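Local structure of 3-oxoacyl-[acyl-carrier-protein] reductase (Sinorhizobium meliloti, 3U9L) at residues Q69-V74 with N126-P131; Y174-S179 with R259-H264. The protein probably catalyses the NADPH-dependent reduction of 3-oxoacyl-[acyl-carrier-protein], as a member of the short-chain dehydrogenase/reductase family. All coordinates share one frame; numbering follows the deposited sequence.

Contact 1. Residues Q69-V74 with N126-P131; sequences QSQVSV and NRAALP
Ala128 meets Val74 and Gln71 where two helices of the Rossmann-type fold of a short-chain dehydrogenase/reductase lie against each other, the N-terminal turn of helix 71-85 facing the C-terminal half of helix 108-136. The contact is small and centres on one methyl group: CB of Ala128 touches CG1 of Val74 at 3.7 Å and has the amide nitrogen NE2 of Gln71 at 4.1 Å. At this methyl the CA atoms of Val74 and Ala128 are 7.1 Å apart. Val74 presents this branch because CG1 stands anti to the backbone N (chi1 170°), while its side chain also packs on Arg124 and Val125, about one turn earlier in helix 108-136. Gln71 reaches across differently. Its chain bends at chi2 (77°), and the amide ends up beside the neighbouring helix, where NE2 is hydrogen-bonded to the carbonyl O of Arg124 and to OD1 of Asp75. The turn that carries both residues is secured at its start by Ser70, the N-cap, whose OG accepts a nearly straight bond from N of Ser73 at 2.9 Å. On the outer side the second subunit comes close: Arg127 forms a salt bridge with Asp208 of that subunit, and Gln71 packs on its Pro108. The polar side of this helix pair therefore adjoins the second subunit, whereas Val74 is buried. Between the polar ends a water joins the two segments, donating to OE1 of Gln71 at 2.7 Å and accepting, in the plane of the guanidinium, from NE of Arg127 at 2.8 Å.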
loop_
_atom_site.group_PDB
_atom_site.type_symbol
_atom_site.label_atom_id
_atom_site.label_comp_id
_atom_site.label_asym_id
_atom_site.label_seq_id
_atom_site.Cartn_x
_atom_site.Cartn_y
_atom_site.Cartn_z
ATOM N N GLN A 69 8.540 3.313 -16.446
ATOM C CA GLN A 69 7.932 2.006 -16.663
ATOM C C GLN A 69 8.904 1.108 -17.457
ATOM O O GLN A 69 8.629 -0.072 -17.667
ATOM C CB GLN A 69 6.555 2.132 -17.340
ATOM C CG GLN A 69 5.446 2.538 -16.383
ATOM C CD GLN A 69 4.079 2.801 -17.041
ATOM O OE1 GLN A 69 3.120 2.034 -16.842
ATOM N NE2 GLN A 69 3.968 3.893 -17.791
ATOM N N SER A 70 10.051 1.657 -17.873
ATOM C CA SER A 70 11.013 0.873 -18.643
ATOM C C SER A 70 12.360 0.804 -17.947
ATOM O O SER A 70 13.042 1.833 -17.813
ATOM C CB SER A 70 11.164 1.430 -20.063
ATOM O OG SER A 70 12.410 1.045 -20.605
ATOM N N GLN A 71 12.770 -0.390 -17.495
ATOM C CA GLN A 71 14.094 -0.470 -16.819
ATOM C C GLN A 71 15.192 0.017 -17.735
ATOM O O GLN A 71 16.097 0.725 -17.313
ATOM C CB GLN A 71 14.432 -1.864 -16.288
ATOM C CG GLN A 71 15.732 -1.832 -15.414
ATOM C CD GLN A 71 15.457 -1.263 -14.032
ATOM O OE1 GLN A 71 14.534 -1.720 -13.370
ATOM N NE2 GLN A 71 16.275 -0.304 -13.569
ATOM N N VAL A 72 15.103 -0.347 -19.003
ATOM C CA VAL A 72 16.096 0.095 -19.992
ATOM C C VAL A 72 16.153 1.613 -20.099
ATOM O O VAL A 72 17.235 2.200 -20.049
ATOM C CB VAL A 72 15.832 -0.540 -21.373
ATOM C CG1 VAL A 72 16.578 0.245 -22.480
ATOM C CG2 VAL A 72 16.293 -1.997 -21.334
ATOM N N SER A 73 14.995 2.260 -20.201
ATOM C CA SER A 73 14.957 3.713 -20.134
ATOM C C SER A 73 15.603 4.297 -18.860
ATOM O O SER A 73 16.422 5.217 -18.907
ATOM C CB SER A 73 13.529 4.222 -20.246
ATOM O OG SER A 73 13.559 5.637 -20.286
ATOM N N VAL A 74 15.189 3.772 -17.717
ATOM C CA VAL A 74 15.716 4.220 -16.433
ATOM C C VAL A 74 17.233 4.082 -16.404
ATOM O O VAL A 74 17.947 5.013 -16.023
ATOM C CB VAL A 74 15.043 3.435 -15.254
ATOM C CG1 VAL A 74 15.766 3.715 -13.940
ATOM C CG2 VAL A 74 13.600 3.809 -15.151
ATOM N N ASN A 126 15.248 3.253 -8.062
ATOM C CA ASN A 126 16.146 2.954 -6.956
ATOM C C ASN A 126 17.222 1.896 -7.293
ATOM O O ASN A 126 18.398 2.037 -6.938
ATOM C CB ASN A 126 15.338 2.514 -5.718
ATOM C CG ASN A 126 14.778 3.692 -4.976
ATOM O OD1 ASN A 126 15.369 4.743 -4.974
ATOM N ND2 ASN A 126 13.624 3.532 -4.363
ATOM N N ARG A 127 16.798 0.822 -7.955
ATOM C CA ARG A 127 17.733 -0.224 -8.282
ATOM C C ARG A 127 18.848 0.296 -9.214
ATOM O O ARG A 127 20.005 -0.179 -9.151
ATOM C CB ARG A 127 17.015 -1.436 -8.868
ATOM C CG ARG A 127 16.447 -2.346 -7.737
ATOM C CD ARG A 127 15.599 -3.534 -8.314
ATOM N NE ARG A 127 16.337 -4.354 -9.292
ATOM C CZ ARG A 127 17.259 -5.262 -8.985
ATOM N NH1 ARG A 127 17.873 -5.921 -9.968
ATOM N NH2 ARG A 127 17.582 -5.517 -7.713
ATOM N N ALA A 128 18.519 1.283 -10.046
ATOM C CA ALA A 128 19.519 1.927 -10.924
ATOM C C ALA A 128 20.429 2.918 -10.195
ATOM O O ALA A 128 21.652 2.935 -10.399
ATOM C CB ALA A 128 18.787 2.644 -12.139
ATOM N N ALA A 129 19.850 3.768 -9.371
ATOM C CA ALA A 129 20.543 4.865 -8.733
ATOM C C ALA A 129 21.247 4.541 -7.449
ATOM O O ALA A 129 22.277 5.041 -7.184
ATOM C CB ALA A 129 19.630 6.047 -8.516
ATOM N N LEU A 130 20.633 3.683 -6.667
ATOM C CA LEU A 130 21.174 3.359 -5.395
ATOM C C LEU A 130 22.608 2.793 -5.340
ATOM O O LEU A 130 23.314 3.141 -4.469
ATOM C CB LEU A 130 20.170 2.570 -4.545
ATOM C CG LEU A 130 18.964 3.259 -3.923
ATOM C CD1 LEU A 130 18.199 2.336 -3.123
ATOM C CD2 LEU A 130 19.398 4.409 -3.113
ATOM N N PRO A 131 22.987 1.956 -6.272
ATOM C CA PRO A 131 24.372 1.465 -6.275
ATOM C C PRO A 131 25.308 2.647 -6.290
ATOM O O PRO A 131 26.256 2.606 -5.608
ATOM C CB PRO A 131 24.423 0.706 -7.607
ATOM C CG PRO A 131 23.068 0.166 -7.715
ATOM C CD PRO A 131 22.126 0.950 -6.867
HETATM O O HOH W 1 15.397 -3.793 -11.856
#

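Contact 2. Residues Y174-S179 with R259-H264; sequences YARELS and RPFRVH
Phe261 points its ring at helix 158-179 and meets Ala175 and Arg176, a small example of how the last strand of a Rossmann-type sheet is joined to a flanking helix. The tight part is hydrocarbon on hydrocarbon: the CB methyl of Ala175 lies at the ring's edge, in its plane, 3.7 Å from CE1 of Phe261. Because CG of Phe261 is anti to its backbone N (chi1 -173°), the ring extends from the chain just before strand 262-265 and spans the 9.0 Å between the CA atoms of Phe261 and Ala175. The same alanine side chain touches Thr185 of strand 183-190, and the backbone of Phe261 is hydrogen-bonded to Ile187 of that strand.

Arg176 makes the looser half. Its chain bends at a nearly eclipsed chi2 (8°) and carries the guanidinium to the ring, where NH2 of Arg176 stands 4.1 Å from both CE1 and CZ of Phe261. The two side chains run at about a right angle, yet the guanidinium and ring planes differ by a mere 14°, and the approach is oblique. Arg176 also packs on Arg283 and Leu287 of helix 272-289 and on Pro155 of the second subunit, whereas Phe261, just before the outermost strand of the sheet within this chain, remains partly exposed.

No hydrogen bond passes between the two segments. Cohesion across the contact is probably mainly van der Waals and hydrophobic; the guanidinium lies obliquely near CE1 and CZ, and its charge probably contributes little through the ring.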
loop_
_atom_site.group_PDB
_atom_site.type_symbol
_atom_site.label_atom_id
_atom_site.label_comp_id
_atom_site.label_asym_id
_atom_site.label_seq_id
_atom_site.Cartn_x
_atom_site.Cartn_y
_atom_site.Cartn_z
ATOM N N TYR A 174 13.118 1.704 3.204
ATOM C CA TYR A 174 14.404 2.103 2.635
ATOM C C TYR A 174 15.130 3.059 3.563
ATOM O O TYR A 174 16.349 2.982 3.703
ATOM C CB TYR A 174 14.195 2.784 1.287
ATOM C CG TYR A 174 14.249 1.852 0.089
ATOM C CD1 TYR A 174 15.475 1.331 -0.362
ATOM C CD2 TYR A 174 13.120 1.564 -0.637
ATOM C CE1 TYR A 174 15.557 0.515 -1.493
ATOM C CE2 TYR A 174 13.187 0.725 -1.789
ATOM C CZ TYR A 174 14.415 0.199 -2.199
ATOM O OH TYR A 174 14.513 -0.604 -3.332
ATOM N N ALA A 175 14.380 3.959 4.198
ATOM C CA ALA A 175 14.963 4.877 5.177
ATOM C C ALA A 175 15.822 4.108 6.187
ATOM O O ALA A 175 16.972 4.505 6.457
ATOM C CB ALA A 175 13.847 5.671 5.923
ATOM N N ARG A 176 15.291 3.000 6.721
ATOM C CA ARG A 176 16.040 2.181 7.714
ATOM C C ARG A 176 17.170 1.396 7.056
ATOM O O ARG A 176 18.259 1.276 7.598
ATOM C CB ARG A 176 15.143 1.121 8.367
ATOM C CG ARG A 176 13.958 1.568 9.224
ATOM C CD ARG A 176 13.661 2.990 9.197
ATOM N NE ARG A 176 12.385 3.237 9.902
ATOM C CZ ARG A 176 12.031 4.426 10.378
ATOM N NH1 ARG A 176 10.878 4.529 11.031
ATOM N NH2 ARG A 176 12.839 5.495 10.250
ATOM N N GLU A 177 16.870 0.810 5.908
ATOM C CA GLU A 177 17.784 -0.112 5.269
ATOM C C GLU A 177 18.961 0.629 4.614
ATOM O O GLU A 177 19.999 0.042 4.394
ATOM C CB GLU A 177 17.049 -0.974 4.243
ATOM C CG GLU A 177 15.898 -1.884 4.814
ATOM C CD GLU A 177 15.223 -2.718 3.693
ATOM O OE1 GLU A 177 15.848 -2.876 2.624
ATOM O OE2 GLU A 177 14.059 -3.197 3.838
ATOM N N LEU A 178 18.813 1.915 4.336
ATOM C CA LEU A 178 19.886 2.676 3.750
ATOM C C LEU A 178 20.634 3.489 4.789
ATOM O O LEU A 178 21.650 4.125 4.456
ATOM C CB LEU A 178 19.352 3.664 2.704
ATOM C CG LEU A 178 18.676 3.061 1.459
ATOM C CD1 LEU A 178 18.085 4.170 0.629
ATOM C CD2 LEU A 178 19.747 2.258 0.658
ATOM N N SER A 179 20.105 3.579 6.005
ATOM C CA SER A 179 20.733 4.519 6.921
ATOM C C SER A 179 22.243 4.150 7.234
ATOM O O SER A 179 23.069 5.050 7.422
ATOM C CB SER A 179 19.947 4.680 8.224
ATOM O OG SER A 179 19.952 3.432 8.870
ATOM N N ARG A 259 17.849 16.950 8.392
ATOM C CA ARG A 259 16.601 16.968 7.618
ATOM C C ARG A 259 15.395 16.295 8.307
ATOM O O ARG A 259 15.523 15.218 8.894
ATOM C CB ARG A 259 16.868 16.381 6.237
ATOM C CG ARG A 259 17.904 17.207 5.515
ATOM C CD ARG A 259 18.148 16.705 4.148
ATOM N NE ARG A 259 18.951 17.643 3.358
ATOM C CZ ARG A 259 20.220 17.433 2.992
ATOM N NH1 ARG A 259 20.830 16.294 3.308
ATOM N NH2 ARG A 259 20.852 18.334 2.242
ATOM N N PRO A 260 14.203 16.916 8.205
ATOM C CA PRO A 260 13.025 16.300 8.822
ATOM C C PRO A 260 12.748 14.996 8.101
ATOM O O PRO A 260 12.988 14.952 6.895
ATOM C CB PRO A 260 11.881 17.276 8.509
ATOM C CG PRO A 260 12.460 18.325 7.476
ATOM C CD PRO A 260 13.908 18.007 7.247
ATOM N N PHE A 261 12.194 14.007 8.796
ATOM C CA PHE A 261 11.740 12.768 8.168
ATOM C C PHE A 261 10.460 12.911 7.267
ATOM O O PHE A 261 10.433 12.354 6.204
ATOM C CB PHE A 261 11.510 11.688 9.239
ATOM C CG PHE A 261 11.196 10.329 8.674
ATOM C CD1 PHE A 261 12.155 9.623 7.978
ATOM C CD2 PHE A 261 9.940 9.758 8.845
ATOM C CE1 PHE A 261 11.881 8.371 7.451
ATOM C CE2 PHE A 261 9.653 8.487 8.329
ATOM C CZ PHE A 261 10.629 7.795 7.625
ATOM N N ARG A 262 9.498 13.694 7.713
ATOM C CA ARG A 262 8.319 14.017 6.929
ATOM C C ARG A 262 8.025 15.498 6.950
ATOM O O ARG A 262 8.232 16.119 7.949
ATOM C CB ARG A 262 7.080 13.294 7.406
ATOM C CG ARG A 262 7.073 11.861 7.255
ATOM C CD ARG A 262 5.790 11.305 7.691
ATOM N NE ARG A 262 5.800 9.879 7.560
ATOM C CZ ARG A 262 5.554 9.224 6.456
ATOM N NH1 ARG A 262 5.631 7.928 6.475
ATOM N NH2 ARG A 262 4.958 9.796 5.471
ATOM N N VAL A 263 7.508 16.034 5.856
ATOM C CA VAL A 263 7.125 17.457 5.827
ATOM C C VAL A 263 5.697 17.414 5.300
ATOM O O VAL A 263 5.433 16.790 4.272
ATOM C CB VAL A 263 8.067 18.349 4.931
ATOM C CG1 VAL A 263 7.548 19.770 4.822
ATOM C CG2 VAL A 263 9.486 18.390 5.492
ATOM N N HIS A 264 4.777 18.006 6.054
ATOM C CA HIS A 264 3.349 18.032 5.738
ATOM C C HIS A 264 3.021 19.361 5.053
ATOM O O HIS A 264 3.331 20.426 5.583
ATOM C CB HIS A 264 2.511 17.766 7.005
ATOM C CG HIS A 264 2.797 16.421 7.611
ATOM N ND1 HIS A 264 2.245 15.253 7.124
ATOM C CD2 HIS A 264 3.635 16.042 8.611
ATOM C CE1 HIS A 264 2.731 14.221 7.801
ATOM N NE2 HIS A 264 3.583 14.663 8.699
#

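Followed from the N terminus, the two contacts stand in series, neither nesting nor crossing. Contact 1 closes first: 51 residues, including the rest of helix 71-85, strand 90-93 and the first part of helix 108-136, separate its segments, and it ties the latter helix to helix 71-85. The chain then runs through strand 139-144 into helix 158-179, where contact 2 opens; after 79 residues it closes at strand 262-265, the edge of the seven-stranded parallel sheet. Though their centres are about 21 Å apart, the contacts meet where helices 108-136 and 158-179 pack together: CD1 of Leu130 lies 3.6 Å from CE1 of Tyr174. Both contacts also touch the second subunit.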